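Local coordinates for protein transcriptional regulator, putative (Vibrio cholerae O1 biovar eltor str. N16961, PDB 3BJN) that probably acts as an IclR-type DNA-binding transcriptional regulator, represented here by its C-terminal domain, a GAF-like fold of the kind that binds effectors in this family, at residues 74-79 against 127-132; 89-92 against 96-99; 138-143 against 156-161. All coordinates share one frame; numbering follows the deposited sequence. Where two conformers were deposited one is given.

Contact 1 (74-79 against 127-132); sequences LAYMPA and PVMKGS
Tyr76, in the last turn of helix 67-76, brings its CA to 7.3 Å from the CA of Pro127 on strand 121-130, and no direct hydrogen bond joins the two segments. The phenol ring lies against the pyrrolidine ring of Pro127. CG of Pro127 stands 3.7 Å from the centroid of the Tyr76 ring and only 11° off its normal, a CH-pi contact over the middle of one face; CB of Pro127 touches nearer the ring's root, 4.0 Å from CG of Tyr76. The Tyr76 chi1 of -80° sets the ring beside its own backbone N and swings it out to the strand. In this GAF-like domain of the IclR family the central antiparallel sheet carries helix 67-76 on one side, and Tyr76 packs there against Leu134 of the next strand and Ile105 of helix 96-108 as well. Two residues further along the strand, Met129, a selenomethionine, folds back, bent at both chi2 and chi3, until its SE comes 4.0 Å from CD2 of Tyr76. This Met-aromatic contact is oblique, with SE 51° off the ring normal. Beyond it, where the helix has ended and the strand has turned, a water donates to Tyr76 O at 2.8 Å and to Ser132 O at 3.2 Å, bridging two backbone carbonyls.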
# COMPACT_ATOMS: atom_id res chain seq x y z
N LEU A 74 -0.94 -1.48 8.69
CA LEU A 74 -0.97 -1.25 10.16
C LEU A 74 -2.41 -1.07 10.68
O LEU A 74 -2.76 -1.59 11.76
CB LEU A 74 -0.12 -0.05 10.55
CG LEU A 74 1.38 -0.28 10.40
CD1 LEU A 74 2.10 1.11 10.44
CD2 LEU A 74 1.91 -1.23 11.50
N ALA A 75 -3.25 -0.36 9.92
CA ALA A 75 -4.64 -0.12 10.35
C ALA A 75 -5.49 -1.40 10.37
O ALA A 75 -6.41 -1.53 11.20
CB ALA A 75 -5.32 0.92 9.48
N TYR A 76 -5.20 -2.32 9.45
CA TYR A 76 -6.06 -3.50 9.25
C TYR A 76 -5.57 -4.81 9.86
O TYR A 76 -6.37 -5.75 10.01
CB TYR A 76 -6.38 -3.71 7.76
CG TYR A 76 -7.47 -2.81 7.25
CD1 TYR A 76 -7.19 -1.54 6.77
CD2 TYR A 76 -8.81 -3.23 7.27
CE1 TYR A 76 -8.22 -0.69 6.29
CE2 TYR A 76 -9.83 -2.41 6.80
CZ TYR A 76 -9.53 -1.15 6.31
OH TYR A 76 -10.59 -0.38 5.85
N MSE A 77 -4.28 -4.88 10.19
CA MSE A 77 -3.77 -6.03 10.94
C MSE A 77 -4.27 -6.01 12.40
O MSE A 77 -4.81 -5.00 12.86
CB MSE A 77 -2.23 -6.05 10.90
CG MSE A 77 -1.61 -4.93 11.66
SE MSE A 77 0.35 -5.10 11.65
CE MSE A 77 0.65 -5.18 9.72
N PRO A 78 -4.09 -7.12 13.15
CA PRO A 78 -4.46 -7.12 14.57
C PRO A 78 -3.72 -6.04 15.35
O PRO A 78 -2.54 -5.78 15.08
CB PRO A 78 -4.01 -8.51 15.02
CG PRO A 78 -4.17 -9.35 13.77
CD PRO A 78 -3.57 -8.43 12.73
N ALA A 79 -4.43 -5.42 16.28
CA ALA A 79 -3.85 -4.36 17.11
C ALA A 79 -2.52 -4.73 17.74
O ALA A 79 -1.58 -3.92 17.71
CB ALA A 79 -4.84 -3.94 18.18
N PRO A 127 -6.47 -2.18 1.44
CA PRO A 127 -6.07 -3.50 1.97
C PRO A 127 -6.64 -4.64 1.13
O PRO A 127 -7.75 -4.52 0.57
CB PRO A 127 -6.73 -3.53 3.35
CG PRO A 127 -8.00 -2.67 3.18
CD PRO A 127 -7.60 -1.59 2.22
N VAL A 128 -5.89 -5.73 1.07
CA VAL A 128 -6.39 -6.97 0.48
C VAL A 128 -6.63 -7.89 1.65
O VAL A 128 -5.71 -8.16 2.43
CB VAL A 128 -5.38 -7.58 -0.50
CG1 VAL A 128 -5.83 -8.95 -0.98
CG2 VAL A 128 -5.17 -6.64 -1.69
N MSE A 129 -7.87 -8.34 1.77
CA MSE A 129 -8.36 -9.11 2.90
C MSE A 129 -8.78 -10.49 2.44
O MSE A 129 -9.37 -10.63 1.36
CB MSE A 129 -9.59 -8.43 3.53
CG MSE A 129 -9.46 -6.95 3.85
SE MSE A 129 -8.28 -6.72 5.38
CE MSE A 129 -9.30 -7.62 6.81
N LYS A 130 -8.50 -11.50 3.27
CA LYS A 130 -9.09 -12.83 3.11
C LYS A 130 -9.89 -13.03 4.38
O LYS A 130 -9.32 -13.28 5.45
CB LYS A 130 -8.04 -13.92 2.93
CG LYS A 130 -8.63 -15.34 2.72
CD LYS A 130 -7.52 -16.37 2.66
CE LYS A 130 -8.02 -17.79 2.91
NZ LYS A 130 -6.88 -18.67 3.32
N GLY A 131 -11.20 -12.85 4.26
CA GLY A 131 -12.08 -12.79 5.41
C GLY A 131 -11.71 -11.60 6.28
O GLY A 131 -11.60 -10.48 5.79
N SER A 132 -11.51 -11.86 7.57
CA SER A 132 -11.09 -10.81 8.50
C SER A 132 -9.56 -10.66 8.59
O SER A 132 -9.07 -9.84 9.38
CB SER A 132 -11.70 -11.04 9.89
OG SER A 132 -11.19 -12.22 10.48
O HOH W 1 -6.44 -8.47 10.55

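Contact 2 (89-92 against 96-99); sequences FGED and DKWQ
Lys97, in the first turn of helix 96-108, reaches back over the preceding loop toward Glu91, its CE 4.3 Å from OE1 of Glu91. The two charged ends are not in contact: Lys97 NZ is 4.7 Å from Glu91 OE1, so any attraction between them is probably modest. Trp98 follows and carries the contact. Its indole NE1 donates to Glu91 OE1 at 2.8 Å with an N-H...O angle of 163°, and the oxygen lies in the ring plane, at the indole edge. Glu91 sits at the end of a Schellman motif, its backbone N bonded to Leu86 O, with Gly90, of positive phi, as the C-prime residue closing helix 79-88; the indole bond therefore ties the linker between two consecutive helices to the start of the second. Glu91 is bent at chi2, which curls the carboxylate round to present the anti side of OE1, with NE1 of Trp98 28° out of the carboxylate plane. Carboxylate and indole planes are turned 68° apart. Trp98 CD1 also approaches the backbone, 3.6 Å from Asp92 O, while Leu65 and Leu86 pack on the indole. Next along, Gln99 NE2 is hydrogen-bonded to Pro93 O within the linker.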
# COMPACT_ATOMS: atom_id res chain seq x y z
N PHE A 89 9.86 0.64 15.98
CA PHE A 89 10.34 1.84 15.30
C PHE A 89 10.30 3.08 16.19
O PHE A 89 10.50 4.20 15.70
CB PHE A 89 9.52 2.05 14.04
CG PHE A 89 9.83 1.06 12.95
CD1 PHE A 89 11.14 0.94 12.44
CD2 PHE A 89 8.82 0.22 12.45
CE1 PHE A 89 11.44 -0.01 11.45
CE2 PHE A 89 9.12 -0.70 11.42
CZ PHE A 89 10.43 -0.83 10.94
N GLY A 90 10.01 2.91 17.48
CA GLY A 90 10.10 4.02 18.44
C GLY A 90 8.89 4.94 18.45
O GLY A 90 8.94 6.05 18.99
N GLU A 91 7.78 4.46 17.90
CA GLU A 91 6.52 5.18 17.91
C GLU A 91 5.68 4.68 19.07
O GLU A 91 5.80 3.53 19.50
CB GLU A 91 5.77 4.96 16.60
CG GLU A 91 6.48 5.50 15.36
CD GLU A 91 6.57 7.05 15.33
OE1 GLU A 91 5.60 7.74 15.71
OE2 GLU A 91 7.62 7.56 14.89
N ASP A 92 4.84 5.58 19.58
CA ASP A 92 3.90 5.27 20.66
C ASP A 92 2.54 5.07 20.01
O ASP A 92 1.90 6.05 19.62
CB ASP A 92 3.88 6.39 21.70
CG ASP A 92 2.85 6.16 22.82
OD1 ASP A 92 2.10 5.16 22.77
OD2 ASP A 92 2.80 6.98 23.76
N ASP A 96 -2.86 9.89 19.77
CA ASP A 96 -3.93 10.27 18.86
C ASP A 96 -3.48 10.36 17.41
O ASP A 96 -4.26 10.03 16.52
CB ASP A 96 -4.56 11.59 19.29
CG ASP A 96 -5.51 11.44 20.47
OD1 ASP A 96 -5.26 10.58 21.34
OD2 ASP A 96 -6.50 12.20 20.53
N LYS A 97 -2.26 10.81 17.15
CA LYS A 97 -1.81 10.95 15.76
C LYS A 97 -1.76 9.62 15.00
O LYS A 97 -1.95 9.58 13.77
CB LYS A 97 -0.48 11.72 15.65
CG LYS A 97 0.75 10.98 16.10
CD LYS A 97 1.91 11.95 16.15
CE LYS A 97 3.23 11.23 16.33
NZ LYS A 97 4.36 12.22 16.37
N TRP A 98 -1.52 8.53 15.73
CA TRP A 98 -1.64 7.18 15.17
C TRP A 98 -3.09 6.68 15.19
O TRP A 98 -3.61 6.25 14.16
CB TRP A 98 -0.68 6.21 15.90
CG TRP A 98 0.73 6.37 15.44
CD1 TRP A 98 1.77 6.90 16.16
CD2 TRP A 98 1.25 6.08 14.14
NE1 TRP A 98 2.91 6.92 15.39
CE2 TRP A 98 2.62 6.43 14.14
CE3 TRP A 98 0.70 5.53 12.98
CZ2 TRP A 98 3.45 6.24 13.03
CZ3 TRP A 98 1.52 5.34 11.87
CH2 TRP A 98 2.88 5.70 11.91
N GLN A 99 -3.74 6.74 16.35
CA GLN A 99 -5.07 6.18 16.49
C GLN A 99 -6.09 6.88 15.58
O GLN A 99 -6.90 6.21 14.94
CB GLN A 99 -5.53 6.18 17.96
CG GLN A 99 -4.79 5.11 18.80
CD GLN A 99 -4.82 3.74 18.12
OE1 GLN A 99 -5.86 3.32 17.62
NE2 GLN A 99 -3.68 3.06 18.08

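Contact 3 (138-143 against 156-161); sequences ISVMAP and LHVLQA
This is a buried, largely apolar strand-on-helix contact, with no hydrogen bond between the segments, joining the last strand in the chain, 133-143, an inner strand of the antiparallel sheet, to the long C-terminal helix 144-163 that follows it directly. The chain turns back at Pro143, the N-cap residue, and the helix runs over the sheet of this GAF-like fold almost antiparallel to the strand: the two short axes come within 8.1 Å, with 152° between their N-to-C directions. Helix 12-26 packs beside it, Leu22 against Ile138 and Val18 against Ala161. Ile138 and Val140, two apart on the strand, both point toward the helix, whereas Ser139 between them points the other way.

Val158 is the helix residue that meets both positions, dividing its methyl groups between them. Its chi1 of 163° puts CG1 opposite the backbone N, where it rests 3.7 Å from the carbonyl O of Ile138, and leaves CG2 to face Val140. The two valine side chains meet at a slant through one methyl each. One turn on, Ala161 CB meets the CG2 branch of Ile138 at 3.9 Å. On the flank of the helix beside helix 12-26, His157 ND1 donates to Gln160 OE1 at 2.9 Å, with the amide oxygen in the imidazole plane. The tightest contact between the segments is methyl to methyl, Val140 CG2 to Val158 CG2 at 3.6 Å.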
# COMPACT_ATOMS: atom_id res chain seq x y z
N ILE A 138 -2.93 -3.21 -2.12
CA ILE A 138 -2.67 -2.73 -3.49
C ILE A 138 -2.39 -1.26 -3.39
O ILE A 138 -3.09 -0.55 -2.65
CB ILE A 138 -3.91 -2.94 -4.42
CG1 ILE A 138 -4.13 -4.44 -4.68
CG2 ILE A 138 -3.77 -2.09 -5.73
CD1 ILE A 138 -3.08 -5.08 -5.58
N SER A 139 -1.40 -0.78 -4.12
CA SER A 139 -0.98 0.61 -4.02
C SER A 139 -0.67 1.19 -5.39
O SER A 139 -0.21 0.47 -6.27
CB SER A 139 0.27 0.70 -3.15
OG SER A 139 0.05 0.13 -1.87
N VAL A 140 -0.96 2.48 -5.55
CA VAL A 140 -0.42 3.26 -6.66
C VAL A 140 0.57 4.25 -6.05
O VAL A 140 0.29 4.88 -5.01
CB VAL A 140 -1.53 3.99 -7.43
CG1 VAL A 140 -0.98 5.21 -8.24
CG2 VAL A 140 -2.28 2.97 -8.33
N MSE A 141 1.73 4.34 -6.69
CA MSE A 141 2.80 5.29 -6.32
C MSE A 141 2.95 6.21 -7.52
O MSE A 141 3.20 5.73 -8.63
CB MSE A 141 4.11 4.54 -6.08
CG MSE A 141 4.08 3.62 -4.88
SE MSE A 141 3.40 1.86 -5.41
CE MSE A 141 5.10 0.91 -5.26
N ALA A 142 2.78 7.52 -7.32
CA ALA A 142 2.65 8.42 -8.44
C ALA A 142 3.11 9.83 -8.03
O ALA A 142 2.99 10.21 -6.86
CB ALA A 142 1.19 8.45 -8.89
N PRO A 143 3.63 10.61 -9.00
CA PRO A 143 4.10 11.97 -8.68
C PRO A 143 2.93 12.80 -8.14
O PRO A 143 1.82 12.74 -8.69
CB PRO A 143 4.56 12.52 -10.05
CG PRO A 143 3.95 11.62 -11.07
CD PRO A 143 3.76 10.27 -10.42
N LEU A 156 -10.60 5.38 -6.40
CA LEU A 156 -11.64 4.43 -6.81
C LEU A 156 -11.01 3.19 -7.48
O LEU A 156 -11.40 2.06 -7.19
CB LEU A 156 -12.70 5.10 -7.70
CG LEU A 156 -13.58 6.07 -6.91
CD1 LEU A 156 -14.44 6.81 -7.91
CD2 LEU A 156 -14.45 5.40 -5.81
N HIS A 157 -10.03 3.39 -8.36
CA HIS A 157 -9.44 2.25 -9.05
C HIS A 157 -8.60 1.36 -8.11
O HIS A 157 -8.58 0.13 -8.25
CB HIS A 157 -8.57 2.72 -10.23
CG HIS A 157 -9.37 3.14 -11.44
ND1 HIS A 157 -10.40 2.38 -11.96
CD2 HIS A 157 -9.24 4.22 -12.24
CE1 HIS A 157 -10.89 3.01 -13.03
NE2 HIS A 157 -10.18 4.10 -13.24
N VAL A 158 -7.97 1.97 -7.11
CA VAL A 158 -7.20 1.20 -6.12
C VAL A 158 -8.14 0.37 -5.24
O VAL A 158 -7.91 -0.82 -5.02
CB VAL A 158 -6.31 2.18 -5.29
CG1 VAL A 158 -5.79 1.53 -3.98
CG2 VAL A 158 -5.14 2.64 -6.15
N LEU A 159 -9.23 0.99 -4.77
CA LEU A 159 -10.25 0.24 -4.05
C LEU A 159 -10.79 -0.92 -4.91
O LEU A 159 -10.93 -2.05 -4.43
CB LEU A 159 -11.38 1.19 -3.65
CG LEU A 159 -11.07 2.13 -2.48
CD1 LEU A 159 -12.06 3.28 -2.41
CD2 LEU A 159 -11.04 1.32 -1.14
N GLN A 160 -11.06 -0.64 -6.18
CA GLN A 160 -11.59 -1.62 -7.12
C GLN A 160 -10.62 -2.80 -7.28
O GLN A 160 -11.04 -3.96 -7.26
CB GLN A 160 -11.81 -0.89 -8.46
CG GLN A 160 -12.32 -1.76 -9.56
CD GLN A 160 -12.50 -0.99 -10.85
OE1 GLN A 160 -11.88 0.06 -11.06
NE2 GLN A 160 -13.33 -1.52 -11.74
N ALA A 161 -9.34 -2.48 -7.42
CA ALA A 161 -8.30 -3.50 -7.55
C ALA A 161 -8.22 -4.40 -6.33
O ALA A 161 -8.22 -5.62 -6.45
CB ALA A 161 -6.93 -2.83 -7.82

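In the fold
All three contacts belong to the one C-terminal domain. Contact 2 comes from within the stretch of chain spanned by contact 1, and contact 3 follows both. Contacts 1 and 3 have centres about 17 Å apart and meet through neighbouring strands 121-130 and 133-143, where Val128 CG2 packs 3.9 Å from Ile138 CG1. Pro127 and Met129 point to helix 67-76, whereas Val128 between them meets Ile138 under helix 144-163, so the two helices pack on opposite faces of the sheet and form the domain's layered core. Contact 2 is peripheral, its centre about 18 Å from that of contact 1 and 25 Å from that of contact 3; helix 96-108 links it to contact 1, since Ile105 packs on Tyr76.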